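Local structure of aminotransferase TlmJ (Streptoalloteichus hindustanus, 5UID) at residues V81-S86 / V102-D107; L72-G77 / A95-R100. The protein probably transfers amino groups with the help of pyridoxal 5'-phosphate, as a member of the DegT/DnrJ/EryC1 family of aminotransferases. One frame throughout, in Å; residues are numbered along the deposited sequence.

Contact 1: V81-S86 / V102-D107; sequences VLPSIS and VFCDVD
Residues Val81-Pro83 and Val102-Cys104 run as neighbouring parallel strands, their axes 4.4 Å apart at closest and inclined by 41°, with Val81 bridging to Val102, Leu82 to Phe103 and Pro83 to Cys104. They are the two strands of a beta-alpha-beta unit whose connecting helix is 88-95, and 102-104 belongs to an outermost strand of the mixed sheet within this chain. Parallel pairing is evident from the alternation of the bonds: Leu82 N donates to Val102 O, Leu82 O accepts from Cys104 N at 2.9 Å, and Ser84 N reaches Cys104 O. Leu82 thus bonds through both backbone atoms to the residues flanking Phe103.

On the face that carries Leu82 and Phe103, the two side chains lie side by side and point the same way. Leu82 CD2 sits 3.7 Å from Phe103 CD1, an oblique approach to the ring, while Pro83 O lies at the ring's edge near its plane. Helix 88-95 covers this face, Ala90 and Ile94 touching Leu82 and Ala91 touching Phe103. On the other face, with chi1 at 179°, Val81 CG1 stands opposite its backbone N and lies beside Cys104 CB, 4.1 Å away. Cys104 SG, turned between its own backbone N and carbonyl carbon, rests against Pro83 CA at 3.5 Å.

Beyond the strands the packing continues around Val106. Its CG1 meets Pro83 CB at 3.6 Å, and its CG2 approaches Ile85 CG1, the two side chains crossing at about a right angle; Ala348 of helix 346-354 touches both Ile85 and Val106. Ser84 OG is hydrogen-bonded to His334 ND1, whereas the hydroxyl of Ser86 turns back on its own segment, Ser86 OG donating to Pro83 O at 2.6 Å.

Contact 2: L72-G77 / A95-R100; sequences LGVGPG and AARGAR
Bends at chi2 (-121°) and chi3 (60°) fold the Arg97 side chain over the backbone of Val74, whose CG2 stands between its backbone N and carbonyl carbon, against the arginine's aliphatic part. Both segments leave a helix through a Schellman motif, with Gly73 and Gly98 at positive phi, and each leads on to a strand of the parallel part of the sheet. Val74 CG2 lies 4.0 Å from Arg97 CB, and the two side chains cross at about a right angle. Val74 O lies over one face of the guanidinium, offset toward its rim; at 3.4 Å from Arg97 NH1 the angle is too poor for a hydrogen bond.

Farther along, the backbones meet through CA-H...O contacts. Gly75 CA approaches Arg97 O at 3.4 Å, and Gly75 O in turn faces Ala99 CA. Gly75 N is also hydrogen-bonded to Asp78 OD2. At the helix end before Arg97, Ala95 and Ala96 pack on Phe241 of the second subunit. The straightest of these CA-H...O contacts is Pro76 CA to Gly98 O, 3.3 Å long with 156° at the hydrogen.

Overall arrangement
From the N terminus, helix 61-72 ends at segment 72-77, which leads into strand 79-83 and segment 81-86. Helix 88-95 then carries the chain back to segment 95-100, followed by strand 100-104 and segment 102-107. The order is therefore 72-77, 81-86, 95-100, 102-107: the two contacts cross, each closing a loop that contains one segment of the other. Contact 2, partly buried, joins the turns before the two strands, whereas the wholly buried contact 1 joins the strands' C-terminal ends and the loops after them. Their centres lie about 17 Å apart, and together they tie both ends of the two strands of one beta-alpha-beta unit.

Contact 1: V81-S86 / V102-D107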
ATOM      1  N   VAL A  81     -19.492 -13.636   8.360  1.00 33.73           N
ATOM      2  CA  VAL A  81     -20.666 -13.387   7.535  1.00 30.74           C
ATOM      3  C   VAL A  81     -20.511 -12.039   6.845  1.00 31.28           C
ATOM      4  O   VAL A  81     -20.114 -11.048   7.471  1.00 31.84           O
ATOM      5  CB  VAL A  81     -21.952 -13.430   8.377  1.00 24.84           C
ATOM      6  CG1 VAL A  81     -23.161 -13.139   7.509  1.00 27.74           C
ATOM      7  CG2 VAL A  81     -22.095 -14.785   9.059  1.00 28.80           C
ATOM      8  N   LEU A  82     -20.815 -12.005   5.552  1.00 32.24           N
ATOM      9  CA  LEU A  82     -20.808 -10.787   4.757  1.00 30.62           C
ATOM     10  C   LEU A  82     -21.770 -10.994   3.599  1.00 33.70           C
ATOM     11  O   LEU A  82     -21.950 -12.131   3.147  1.00 32.10           O
ATOM     12  CB  LEU A  82     -19.401 -10.442   4.238  1.00 25.02           C
ATOM     13  CG  LEU A  82     -18.734 -11.283   3.145  1.00 25.18           C
ATOM     14  CD1 LEU A  82     -17.460 -10.589   2.664  1.00 22.31           C
ATOM     15  CD2 LEU A  82     -18.420 -12.705   3.612  1.00 19.97           C
ATOM     16  N   PRO A  83     -22.419  -9.935   3.117  1.00 29.95           N
ATOM     17  CA  PRO A  83     -23.331 -10.100   1.981  1.00 33.66           C
ATOM     18  C   PRO A  83     -22.580 -10.535   0.734  1.00 30.97           C
ATOM     19  O   PRO A  83     -21.406 -10.206   0.542  1.00 28.81           O
ATOM     20  CB  PRO A  83     -23.947  -8.707   1.812  1.00 24.99           C
ATOM     21  CG  PRO A  83     -22.969  -7.780   2.446  1.00 28.03           C
ATOM     22  CD  PRO A  83     -22.384  -8.543   3.596  1.00 26.98           C
ATOM     23  N   SER A  84     -23.270 -11.304  -0.112  1.00 28.44           N
ATOM     24  CA  SER A  84     -22.696 -11.675  -1.400  1.00 30.73           C
ATOM     25  C   SER A  84     -22.305 -10.442  -2.201  1.00 25.86           C
ATOM     26  O   SER A  84     -21.335 -10.478  -2.967  1.00 26.83           O
ATOM     27  CB  SER A  84     -23.682 -12.536  -2.186  1.00 32.91           C
ATOM     28  OG  SER A  84     -23.127 -12.950  -3.420  1.00 38.93           O
ATOM     29  N   ILE A  85     -23.037  -9.346  -2.027  1.00 25.58           N
ATOM     30  CA  ILE A  85     -22.697  -8.076  -2.683  1.00 24.15           C
ATOM     31  C   ILE A  85     -21.705  -7.380  -1.759  1.00 21.44           C
ATOM     32  O   ILE A  85     -22.033  -6.469  -0.994  1.00 28.82           O
ATOM     33  CB  ILE A  85     -23.937  -7.226  -2.977  1.00 27.04           C
ATOM     34  CG1 ILE A  85     -24.982  -8.057  -3.727  1.00 20.51           C
ATOM     35  CG2 ILE A  85     -23.558  -5.985  -3.780  1.00 26.77           C
ATOM     36  CD1 ILE A  85     -24.463  -8.683  -5.005  1.00 26.64           C
ATOM     37  N   SER A  86     -20.455  -7.834  -1.820  1.00 21.85           N
ATOM     38  CA  SER A  86     -19.367  -7.228  -1.068  1.00 24.89           C
ATOM     39  C   SER A  86     -18.158  -7.085  -1.978  1.00 28.44           C
ATOM     40  O   SER A  86     -18.054  -7.744  -3.015  1.00 26.19           O
ATOM     41  CB  SER A  86     -18.995  -8.050   0.176  1.00 26.80           C
ATOM     42  OG  SER A  86     -20.046  -8.055   1.126  1.00 28.85           O
ATOM     43  N   VAL A 102     -18.767 -16.635   4.836  1.00 32.72           N
ATOM     44  CA  VAL A 102     -20.130 -17.155   4.771  1.00 33.04           C
ATOM     45  C   VAL A 102     -21.017 -16.049   4.220  1.00 32.10           C
ATOM     46  O   VAL A 102     -21.321 -15.076   4.921  1.00 30.08           O
ATOM     47  CB  VAL A 102     -20.622 -17.640   6.141  1.00 33.41           C
ATOM     48  CG1 VAL A 102     -22.063 -18.122   6.044  1.00 41.55           C
ATOM     49  CG2 VAL A 102     -19.719 -18.748   6.661  1.00 32.63           C
ATOM     50  N   PHE A 103     -21.440 -16.196   2.968  1.00 32.91           N
ATOM     51  CA  PHE A 103     -22.167 -15.133   2.289  1.00 30.63           C
ATOM     52  C   PHE A 103     -23.649 -15.160   2.642  1.00 31.65           C
ATOM     53  O   PHE A 103     -24.271 -16.225   2.710  1.00 36.20           O
ATOM     54  CB  PHE A 103     -21.986 -15.249   0.775  1.00 33.35           C
ATOM     55  CG  PHE A 103     -20.560 -15.097   0.325  1.00 31.94           C
ATOM     56  CD1 PHE A 103     -19.914 -13.878   0.435  1.00 30.93           C
ATOM     57  CD2 PHE A 103     -19.867 -16.172  -0.208  1.00 34.69           C
ATOM     58  CE1 PHE A 103     -18.600 -13.732   0.027  1.00 30.59           C
ATOM     59  CE2 PHE A 103     -18.554 -16.035  -0.622  1.00 30.09           C
ATOM     60  CZ  PHE A 103     -17.921 -14.814  -0.503  1.00 29.78           C
ATOM     61  N   CYS A 104     -24.212 -13.977   2.868  1.00 25.60           N
ATOM     62  CA  CYS A 104     -25.635 -13.822   3.122  1.00 32.28           C
ATOM     63  C   CYS A 104     -26.288 -13.059   1.976  1.00 27.13           C
ATOM     64  O   CYS A 104     -25.621 -12.401   1.173  1.00 34.39           O
ATOM     65  CB  CYS A 104     -25.891 -13.104   4.454  1.00 34.87           C
ATOM     66  SG  CYS A 104     -25.535 -11.331   4.456  1.00 35.66           S
ATOM     67  N   ASP A 105     -27.612 -13.160   1.909  1.00 26.16           N
ATOM     68  CA  ASP A 105     -28.377 -12.569   0.824  1.00 30.45           C
ATOM     69  C   ASP A 105     -28.542 -11.065   1.042  1.00 32.75           C
ATOM     70  O   ASP A 105     -28.134 -10.505   2.065  1.00 33.06           O
ATOM     71  CB  ASP A 105     -29.731 -13.261   0.702  1.00 32.24           C
ATOM     72  CG  ASP A 105     -30.203 -13.360  -0.732  1.00 38.73           C
ATOM     73  OD1 ASP A 105     -29.643 -12.643  -1.588  1.00 39.21           O
ATOM     74  OD2 ASP A 105     -31.129 -14.153  -1.002  1.00 37.61           O
ATOM     75  N   VAL A 106     -29.151 -10.398   0.058  1.00 28.79           N
ATOM     76  CA  VAL A 106     -29.393  -8.961   0.106  1.00 33.70           C
ATOM     77  C   VAL A 106     -30.801  -8.671  -0.397  1.00 34.57           C
ATOM     78  O   VAL A 106     -31.416  -9.470  -1.107  1.00 32.62           O
ATOM     79  CB  VAL A 106     -28.371  -8.152  -0.730  1.00 36.61           C
ATOM     80  CG1 VAL A 106     -26.951  -8.370  -0.223  1.00 28.56           C
ATOM     81  CG2 VAL A 106     -28.486  -8.512  -2.208  1.00 36.73           C
ATOM     82  N   ASP A 107     -31.306  -7.509  -0.010  1.00 33.49           N
ATOM     83  CA  ASP A 107     -32.524  -6.965  -0.598  1.00 28.49           C
ATOM     84  C   ASP A 107     -32.233  -6.580  -2.043  1.00 30.55           C
ATOM     85  O   ASP A 107     -31.351  -5.746  -2.283  1.00 36.58           O
ATOM     86  CB  ASP A 107     -32.983  -5.750   0.215  1.00 36.19           C
ATOM     87  CG  ASP A 107     -34.336  -5.210  -0.221  1.00 41.18           C
ATOM     88  OD1 ASP A 107     -34.696  -5.318  -1.413  1.00 44.25           O
ATOM     89  OD2 ASP A 107     -35.042  -4.655   0.644  1.00 46.71           O
TER

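Contact 2: L72-G77 / A95-R100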
ATOM      1  N   LEU A  72      -8.795  -9.068  14.846  1.00 35.92           N
ATOM      2  CA  LEU A  72      -9.880  -9.805  15.484  1.00 35.42           C
ATOM      3  C   LEU A  72      -9.520 -11.264  15.731  1.00 35.70           C
ATOM      4  O   LEU A  72     -10.211 -11.937  16.502  1.00 35.79           O
ATOM      5  CB  LEU A  72     -11.148  -9.710  14.636  1.00 33.91           C
ATOM      6  CG  LEU A  72     -11.810  -8.333  14.566  1.00 30.44           C
ATOM      7  CD1 LEU A  72     -12.968  -8.352  13.584  1.00 32.93           C
ATOM      8  CD2 LEU A  72     -12.281  -7.895  15.943  1.00 30.70           C
ATOM      9  N   GLY A  73      -8.465 -11.766  15.096  1.00 36.17           N
ATOM     10  CA  GLY A  73      -8.001 -13.112  15.365  1.00 38.72           C
ATOM     11  C   GLY A  73      -8.766 -14.215  14.673  1.00 39.23           C
ATOM     12  O   GLY A  73      -8.822 -15.334  15.193  1.00 36.48           O
ATOM     13  N   VAL A  74      -9.364 -13.939  13.512  1.00 38.97           N
ATOM     14  CA  VAL A  74     -10.048 -14.990  12.773  1.00 43.26           C
ATOM     15  C   VAL A  74      -9.016 -15.930  12.162  1.00 38.75           C
ATOM     16  O   VAL A  74      -7.886 -15.534  11.849  1.00 43.85           O
ATOM     17  CB  VAL A  74     -10.975 -14.398  11.693  1.00 46.75           C
ATOM     18  CG1 VAL A  74     -11.909 -13.364  12.304  1.00 46.52           C
ATOM     19  CG2 VAL A  74     -10.168 -13.790  10.558  1.00 44.33           C
ATOM     20  N   GLY A  75      -9.402 -17.195  12.002  1.00 37.98           N
ATOM     21  CA  GLY A  75      -8.506 -18.195  11.470  1.00 35.97           C
ATOM     22  C   GLY A  75      -9.219 -19.466  11.055  1.00 37.32           C
ATOM     23  O   GLY A  75     -10.432 -19.477  10.825  1.00 38.05           O
ATOM     24  N   PRO A  76      -8.469 -20.563  10.944  1.00 39.63           N
ATOM     25  CA  PRO A  76      -9.082 -21.839  10.552  1.00 38.99           C
ATOM     26  C   PRO A  76     -10.171 -22.255  11.529  1.00 37.48           C
ATOM     27  O   PRO A  76     -10.012 -22.158  12.748  1.00 40.20           O
ATOM     28  CB  PRO A  76      -7.902 -22.821  10.572  1.00 31.40           C
ATOM     29  CG  PRO A  76      -6.687 -21.960  10.408  1.00 38.07           C
ATOM     30  CD  PRO A  76      -7.010 -20.675  11.114  1.00 40.27           C
ATOM     31  N   GLY A  77     -11.288 -22.725  10.977  1.00 33.62           N
ATOM     32  CA  GLY A  77     -12.439 -23.097  11.767  1.00 35.74           C
ATOM     33  C   GLY A  77     -13.398 -21.964  12.064  1.00 41.97           C
ATOM     34  O   GLY A  77     -14.518 -22.225  12.521  1.00 37.41           O
ATOM     35  N   ALA A  95     -10.613 -15.243   3.842  1.00 28.43           N
ATOM     36  CA  ALA A  95     -10.066 -16.527   3.422  1.00 30.59           C
ATOM     37  C   ALA A  95      -8.546 -16.592   3.531  1.00 28.88           C
ATOM     38  O   ALA A  95      -7.998 -17.691   3.655  1.00 32.75           O
ATOM     39  CB  ALA A  95     -10.500 -16.834   1.987  1.00 28.46           C
ATOM     40  N   ALA A  96      -7.852 -15.449   3.489  1.00 28.35           N
ATOM     41  CA  ALA A  96      -6.395 -15.474   3.590  1.00 29.76           C
ATOM     42  C   ALA A  96      -5.933 -15.893   4.980  1.00 26.36           C
ATOM     43  O   ALA A  96      -4.837 -16.446   5.126  1.00 27.27           O
ATOM     44  CB  ALA A  96      -5.810 -14.108   3.232  1.00 32.95           C
ATOM     45  N   ARG A  97      -6.743 -15.640   6.004  1.00 28.22           N
ATOM     46  CA  ARG A  97      -6.422 -16.063   7.362  1.00 28.79           C
ATOM     47  C   ARG A  97      -6.773 -17.521   7.628  1.00 30.15           C
ATOM     48  O   ARG A  97      -6.503 -18.016   8.729  1.00 32.57           O
ATOM     49  CB  ARG A  97      -7.143 -15.168   8.372  1.00 32.04           C
ATOM     50  CG  ARG A  97      -6.677 -13.721   8.367  1.00 36.01           C
ATOM     51  CD  ARG A  97      -6.155 -13.320   9.733  1.00 43.72           C
ATOM     52  NE  ARG A  97      -5.018 -14.140  10.140  1.00 58.08           N
ATOM     53  CZ  ARG A  97      -4.566 -14.228  11.387  1.00 69.17           C
ATOM     54  NH1 ARG A  97      -5.159 -13.550  12.360  1.00 70.26           N
ATOM     55  NH2 ARG A  97      -3.524 -15.001  11.664  1.00 78.52           N
ATOM     56  N   GLY A  98      -7.354 -18.220   6.657  1.00 26.88           N
ATOM     57  CA  GLY A  98      -7.832 -19.569   6.868  1.00 32.44           C
ATOM     58  C   GLY A  98      -9.283 -19.669   7.283  1.00 37.67           C
ATOM     59  O   GLY A  98      -9.775 -20.787   7.482  1.00 34.36           O
ATOM     60  N   ALA A  99      -9.981 -18.547   7.420  1.00 35.90           N
ATOM     61  CA  ALA A  99     -11.385 -18.541   7.799  1.00 38.08           C
ATOM     62  C   ALA A  99     -12.274 -18.707   6.572  1.00 39.22           C
ATOM     63  O   ALA A  99     -11.848 -18.507   5.431  1.00 36.21           O
ATOM     64  CB  ALA A  99     -11.742 -17.249   8.534  1.00 34.85           C
ATOM     65  N   ARG A 100     -13.532 -19.069   6.824  1.00 34.22           N
ATOM     66  CA  ARG A 100     -14.480 -19.340   5.755  1.00 34.26           C
ATOM     67  C   ARG A 100     -15.437 -18.170   5.601  1.00 34.99           C
ATOM     68  O   ARG A 100     -16.202 -17.882   6.535  1.00 36.33           O
ATOM     69  CB  ARG A 100     -15.256 -20.619   6.043  1.00 40.62           C
ATOM     70  CG  ARG A 100     -16.354 -20.926   5.041  1.00 49.98           C
ATOM     71  CD  ARG A 100     -16.944 -22.309   5.287  1.00 60.42           C
ATOM     72  NE  ARG A 100     -18.043 -22.607   4.375  1.00 71.74           N
ATOM     73  CZ  ARG A 100     -19.329 -22.530   4.704  1.00 84.15           C
ATOM     74  NH1 ARG A 100     -19.683 -22.169   5.929  1.00 87.82           N
ATOM     75  NH2 ARG A 100     -20.263 -22.818   3.806  1.00 88.71           N
TER